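Non-sulfated chondroitin lyase E66 (Autographa californica nucleopolyhedrovirus, PDB 3VSN) acts as a chondroitin lyase of the viral envelope that is essential for oral infectivity and may digest the chondroitin sulfate barrier of the host midgut. Local coordinates at residues S70-V75 and L113-S118; P123-Q128 and G173-T178. All blocks are in the same frame, centred on the assembly; numbering follows the deposited sequence.

Interaction 1 of 2, residues S70-V75 and L113-S118; sequences SPWTSV and LRIICS
Trp72 bridges the loop 70-75 and the helical segment 113-118, whose backbones stay well separated: the nearest CA atoms, those of Trp72 and Ile116, lie 9.3 Å apart. From CB the side chain sets off with CG anti to its own carbonyl carbon (chi1 -41°), and the indole spans the gap with its six-membered ring leading. CG of Pro71 covers one face of the indole, 3.6 Å above its plane and over its centre. NE1 gives its hydrogen to the backbone O of Asn63. At the far end CZ2 comes within 3.4 Å of Ile115 CG2, a methyl that meets the ring obliquely, while CH2 lies 4.3 Å from Ile116 CG1, which sits at the ring edge near its plane. The side chains of Trp72 and Ile115 cross at about a right angle; the contact is small, and no hydrogen bond spans it. Lys119, at the end of the same helix, adds a cation-pi interaction with the indole. Pro71 and Trp72 rest on Phe78 of helix 75-93, and Ile116 on Leu85; the tryptophan thus joins the loop leading into helix 75-93 to helix 103-119, whose Leu113 and Cys117 pack against helix 138-154.

Interaction 2 of 2, residues P123-Q128 and G173-T178; sequences PPPHQQ and GLYLPT
Pro124 sets its CB over one face of the Tyr175 ring, 3.9 Å from the centroid and 14° off the normal, a CH-pi contact shifted slightly toward the hydroxyl end. The nearest ring carbon is CZ, 3.8 Å from Pro124 CB. The rest of the pyrrolidine turns to Leu174: CD packs 3.9 Å from Leu174 CD2, and CG lies 3.6 Å from the carbonyl O of Leu174. Pro124 thus touches two consecutive residues of the last helical turn, Leu174 and Tyr175. The proline and leucine side chains cross at about a right angle. With chi1 at -80°, Tyr175 has CG opposite the carbonyl carbon and next to the backbone N, which points the phenol across the run of prolines. Pro125 follows at the hydroxyl end, where its CD approaches Tyr175 OH at 3.7 Å and CE2 at 4.0 Å, obliquely to the ring. No hydrogen bond joins the two segments; the phenol hydroxyl is instead bonded to the backbone O of Pro121, two residues ahead of Pro123 in the same loop. Leu120 and Met183 also touch the tyrosine. The contact thus packs the proline-rich connection between helices 103-119 and 138-154 against the C-terminal end of helix 161-175, while Leu176, just beyond that end, reaches Met195 and Tyr199 of helix 189-205.

Overall arrangement
Both contacts belong to the N-terminal alpha-helical domain of the polysaccharide lyase 8 type and follow one another along the chain without nesting or crossing. Interaction 1 closes a loop of 37 residues that contains helix 75-93 and most of helix 103-119. The chain then leaves that helix and soon enters 123-128, where interaction 2 opens; it closes after a further 44 residues, past helix 138-154 and on the last turn of helix 161-175. Helix 103-119 and the loop behind it link the two, whose centres lie about 16 Å apart. Together they tie the loop before helix 75-93 to helix 103-119, and the connection after helix 103-119 to the end of helix 161-175, away from the catalytic residues.

Interaction 1 of 2, residues S70-V75 and L113-S118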
loop_
_atom_site.group_PDB
_atom_site.type_symbol
_atom_site.label_atom_id
_atom_site.label_comp_id
_atom_site.label_asym_id
_atom_site.label_seq_id
_atom_site.Cartn_x
_atom_site.Cartn_y
_atom_site.Cartn_z
ATOM N N SER A 70 -2.833 3.702 34.132
ATOM C CA SER A 70 -4.053 3.954 34.894
ATOM C C SER A 70 -5.286 3.447 34.139
ATOM O O SER A 70 -6.129 4.246 33.721
ATOM C CB SER A 70 -4.186 5.446 35.216
ATOM O OG SER A 70 -3.056 5.910 35.932
ATOM N N PRO A 71 -5.406 2.113 33.975
ATOM C CA PRO A 71 -6.425 1.529 33.095
ATOM C C PRO A 71 -7.874 1.708 33.553
ATOM O O PRO A 71 -8.786 1.619 32.729
ATOM C CB PRO A 71 -6.065 0.039 33.088
ATOM C CG PRO A 71 -5.398 -0.190 34.397
ATOM C CD PRO A 71 -4.629 1.069 34.675
ATOM N N TRP A 72 -8.085 1.955 34.845
ATOM C CA TRP A 72 -9.441 2.013 35.403
ATOM C C TRP A 72 -10.070 3.376 35.297
ATOM O O TRP A 72 -11.279 3.526 35.484
ATOM C CB TRP A 72 -9.465 1.498 36.846
ATOM C CG TRP A 72 -8.613 0.264 37.069
ATOM C CD1 TRP A 72 -7.687 0.046 38.085
ATOM C CD2 TRP A 72 -8.562 -0.960 36.244
ATOM N NE1 TRP A 72 -7.098 -1.187 37.959
ATOM C CE2 TRP A 72 -7.574 -1.840 36.877
ATOM C CE3 TRP A 72 -9.214 -1.395 35.093
ATOM C CZ2 TRP A 72 -7.267 -3.090 36.363
ATOM C CZ3 TRP A 72 -8.897 -2.661 34.585
ATOM C CH2 TRP A 72 -7.948 -3.488 35.208
ATOM N N THR A 73 -9.254 4.380 34.989
ATOM C CA THR A 73 -9.742 5.743 34.767
ATOM C C THR A 73 -9.456 6.211 33.338
ATOM O O THR A 73 -10.261 6.930 32.743
ATOM C CB THR A 73 -9.150 6.747 35.780
ATOM O OG1 THR A 73 -7.727 6.599 35.832
ATOM C CG2 THR A 73 -9.730 6.510 37.174
ATOM N N SER A 74 -8.309 5.794 32.801
ATOM C CA SER A 74 -7.922 6.110 31.425
ATOM C C SER A 74 -8.137 4.914 30.496
ATOM O O SER A 74 -7.484 3.876 30.642
ATOM C CB SER A 74 -6.464 6.573 31.370
ATOM O OG SER A 74 -5.964 6.524 30.042
ATOM N N VAL A 75 -9.051 5.073 29.542
ATOM C CA VAL A 75 -9.387 4.002 28.598
ATOM C C VAL A 75 -8.250 3.682 27.602
ATOM O O VAL A 75 -8.077 2.515 27.241
ATOM C CB VAL A 75 -10.741 4.252 27.879
ATOM C CG1 VAL A 75 -11.128 3.060 27.017
ATOM C CG2 VAL A 75 -11.843 4.514 28.895
ATOM N N LEU A 113 -6.212 -11.509 33.873
ATOM C CA LEU A 113 -7.592 -11.724 33.434
ATOM C C LEU A 113 -8.577 -11.587 34.597
ATOM O O LEU A 113 -9.628 -10.959 34.450
ATOM C CB LEU A 113 -7.747 -13.088 32.746
ATOM C CG LEU A 113 -9.052 -13.362 31.987
ATOM C CD1 LEU A 113 -9.278 -12.338 30.879
ATOM C CD2 LEU A 113 -9.045 -14.772 31.417
ATOM N N ARG A 114 -8.225 -12.170 35.745
ATOM C CA ARG A 114 -9.010 -12.033 36.977
ATOM C C ARG A 114 -9.198 -10.571 37.370
ATOM O O ARG A 114 -10.303 -10.166 37.741
ATOM C CB ARG A 114 -8.342 -12.776 38.138
ATOM C CG ARG A 114 -8.419 -14.289 38.061
ATOM C CD ARG A 114 -7.562 -14.911 39.152
ATOM N NE ARG A 114 -7.448 -16.359 38.996
ATOM C CZ ARG A 114 -6.455 -17.092 39.491
ATOM N NH1 ARG A 114 -5.474 -16.515 40.173
ATOM N NH2 ARG A 114 -6.441 -18.403 39.299
ATOM N N ILE A 115 -8.119 -9.790 37.290
ATOM C CA ILE A 115 -8.163 -8.365 37.633
ATOM C C ILE A 115 -9.148 -7.610 36.732
ATOM O O ILE A 115 -9.971 -6.835 37.223
ATOM C CB ILE A 115 -6.757 -7.712 37.613
ATOM C CG1 ILE A 115 -5.881 -8.283 38.737
ATOM C CG2 ILE A 115 -6.858 -6.202 37.772
ATOM C CD1 ILE A 115 -4.395 -8.024 38.569
ATOM N N ILE A 116 -9.079 -7.860 35.425
ATOM C CA ILE A 116 -10.007 -7.245 34.467
ATOM C C ILE A 116 -11.465 -7.625 34.755
ATOM O O ILE A 116 -12.347 -6.763 34.759
ATOM C CB ILE A 116 -9.637 -7.587 33.002
ATOM C CG1 ILE A 116 -8.293 -6.952 32.633
ATOM C CG2 ILE A 116 -10.718 -7.107 32.040
ATOM C CD1 ILE A 116 -7.700 -7.466 31.337
ATOM N N CYS A 117 -11.707 -8.911 35.007
ATOM C CA CYS A 117 -13.054 -9.408 35.299
ATOM C C CYS A 117 -13.668 -8.765 36.542
ATOM O O CYS A 117 -14.873 -8.517 36.581
ATOM C CB CYS A 117 -13.055 -10.932 35.421
ATOM S SG CYS A 117 -12.831 -11.763 33.833
ATOM N N SER A 118 -12.833 -8.479 37.539
ATOM C CA SER A 118 -13.289 -7.837 38.773
ATOM C C SER A 118 -13.650 -6.360 38.578
ATOM O O SER A 118 -14.315 -5.769 39.429
ATOM C CB SER A 118 -12.239 -7.983 39.882
ATOM O OG SER A 118 -11.165 -7.075 39.698
#

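Interaction 2 of 2, residues P123-Q128 and G173-T178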
loop_
_atom_site.group_PDB
_atom_site.type_symbol
_atom_site.label_atom_id
_atom_site.label_comp_id
_atom_site.label_asym_id
_atom_site.label_seq_id
_atom_site.Cartn_x
_atom_site.Cartn_y
_atom_site.Cartn_z
ATOM N N PRO A 123 -24.819 -6.018 35.375
ATOM C CA PRO A 123 -24.867 -6.218 33.921
ATOM C C PRO A 123 -24.015 -5.201 33.144
ATOM O O PRO A 123 -23.692 -4.139 33.683
ATOM C CB PRO A 123 -26.354 -6.030 33.598
ATOM C CG PRO A 123 -26.833 -5.072 34.633
ATOM C CD PRO A 123 -26.057 -5.392 35.882
ATOM N N PRO A 124 -23.646 -5.525 31.885
ATOM C CA PRO A 124 -22.860 -4.586 31.080
ATOM C C PRO A 124 -23.635 -3.292 30.814
ATOM O O PRO A 124 -24.868 -3.305 30.844
ATOM C CB PRO A 124 -22.630 -5.352 29.771
ATOM C CG PRO A 124 -23.746 -6.339 29.706
ATOM C CD PRO A 124 -23.964 -6.755 31.131
ATOM N N PRO A 125 -22.924 -2.177 30.564
ATOM C CA PRO A 125 -23.621 -0.920 30.282
ATOM C C PRO A 125 -24.390 -0.968 28.961
ATOM O O PRO A 125 -24.029 -1.730 28.059
ATOM C CB PRO A 125 -22.485 0.105 30.201
ATOM C CG PRO A 125 -21.269 -0.688 29.865
ATOM C CD PRO A 125 -21.456 -2.024 30.521
ATOM N N HIS A 126 -25.456 -0.179 28.869
ATOM C CA HIS A 126 -26.174 -0.022 27.615
ATOM C C HIS A 126 -25.792 1.273 26.961
ATOM O O HIS A 126 -26.103 2.357 27.463
ATOM C CB HIS A 126 -27.683 -0.115 27.806
ATOM C CG HIS A 126 -28.463 0.034 26.522
ATOM N ND1 HIS A 126 -28.967 1.213 26.113
ATOM C CD2 HIS A 126 -28.797 -0.898 25.541
ATOM C CE1 HIS A 126 -29.599 1.048 24.936
ATOM N NE2 HIS A 126 -29.496 -0.246 24.587
ATOM N N GLN A 127 -25.097 1.148 25.831
ATOM C CA GLN A 127 -24.637 2.276 25.013
ATOM C C GLN A 127 -23.791 3.328 25.750
ATOM O O GLN A 127 -23.903 4.531 25.497
ATOM C CB GLN A 127 -25.797 2.901 24.222
ATOM C CG GLN A 127 -26.399 1.936 23.209
ATOM C CD GLN A 127 -27.416 2.572 22.278
ATOM O OE1 GLN A 127 -27.778 1.987 21.257
ATOM N NE2 GLN A 127 -27.884 3.764 22.622
ATOM N N GLN A 128 -22.942 2.847 26.657
ATOM C CA GLN A 128 -21.868 3.648 27.250
ATOM C C GLN A 128 -20.666 2.742 27.491
ATOM O O GLN A 128 -20.811 1.521 27.579
ATOM C CB GLN A 128 -22.269 4.276 28.595
ATOM C CG GLN A 128 -23.754 4.608 28.792
ATOM C CD GLN A 128 -24.046 5.075 30.211
ATOM O OE1 GLN A 128 -23.132 5.352 30.993
ATOM N NE2 GLN A 128 -25.327 5.165 30.551
ATOM N N GLY A 173 -20.173 -13.687 27.100
ATOM C CA GLY A 173 -21.625 -13.865 27.052
ATOM C C GLY A 173 -22.349 -12.560 27.333
ATOM O O GLY A 173 -23.380 -12.270 26.727
ATOM N N LEU A 174 -21.788 -11.766 28.241
ATOM C CA LEU A 174 -22.336 -10.455 28.569
ATOM C C LEU A 174 -21.908 -9.361 27.589
ATOM O O LEU A 174 -22.752 -8.614 27.094
ATOM C CB LEU A 174 -21.957 -10.047 29.997
ATOM C CG LEU A 174 -22.600 -10.774 31.184
ATOM C CD1 LEU A 174 -22.055 -10.190 32.475
ATOM C CD2 LEU A 174 -24.121 -10.685 31.163
ATOM N N TYR A 175 -20.606 -9.272 27.314
ATOM C CA TYR A 175 -20.049 -8.144 26.556
ATOM C C TYR A 175 -20.030 -8.326 25.040
ATOM O O TYR A 175 -19.939 -7.349 24.294
ATOM C CB TYR A 175 -18.662 -7.772 27.086
ATOM C CG TYR A 175 -18.745 -6.924 28.328
ATOM C CD1 TYR A 175 -18.958 -7.506 29.580
ATOM C CD2 TYR A 175 -18.642 -5.535 28.254
ATOM C CE1 TYR A 175 -19.054 -6.731 30.720
ATOM C CE2 TYR A 175 -18.732 -4.749 29.394
ATOM C CZ TYR A 175 -18.939 -5.354 30.622
ATOM O OH TYR A 175 -19.034 -4.582 31.753
ATOM N N LEU A 176 -20.124 -9.575 24.599
ATOM C CA LEU A 176 -20.180 -9.901 23.180
ATOM C C LEU A 176 -21.256 -10.976 22.967
ATOM O O LEU A 176 -20.945 -12.109 22.584
ATOM C CB LEU A 176 -18.797 -10.372 22.708
ATOM C CG LEU A 176 -18.437 -10.450 21.223
ATOM C CD1 LEU A 176 -18.631 -9.106 20.534
ATOM C CD2 LEU A 176 -16.999 -10.927 21.064
ATOM N N PRO A 177 -22.536 -10.625 23.237
ATOM C CA PRO A 177 -23.627 -11.614 23.222
ATOM C C PRO A 177 -23.902 -12.220 21.843
ATOM O O PRO A 177 -24.384 -13.352 21.756
ATOM C CB PRO A 177 -24.837 -10.817 23.720
ATOM C CG PRO A 177 -24.512 -9.393 23.427
ATOM C CD PRO A 177 -23.027 -9.277 23.585
ATOM N N THR A 178 -23.622 -11.458 20.786
ATOM C CA THR A 178 -23.610 -11.987 19.422
ATOM C C THR A 178 -22.301 -11.566 18.751
ATOM O O THR A 178 -21.513 -10.824 19.335
ATOM C CB THR A 178 -24.796 -11.481 18.567
ATOM O OG1 THR A 178 -24.559 -10.125 18.170
ATOM C CG2 THR A 178 -26.127 -11.582 19.320
#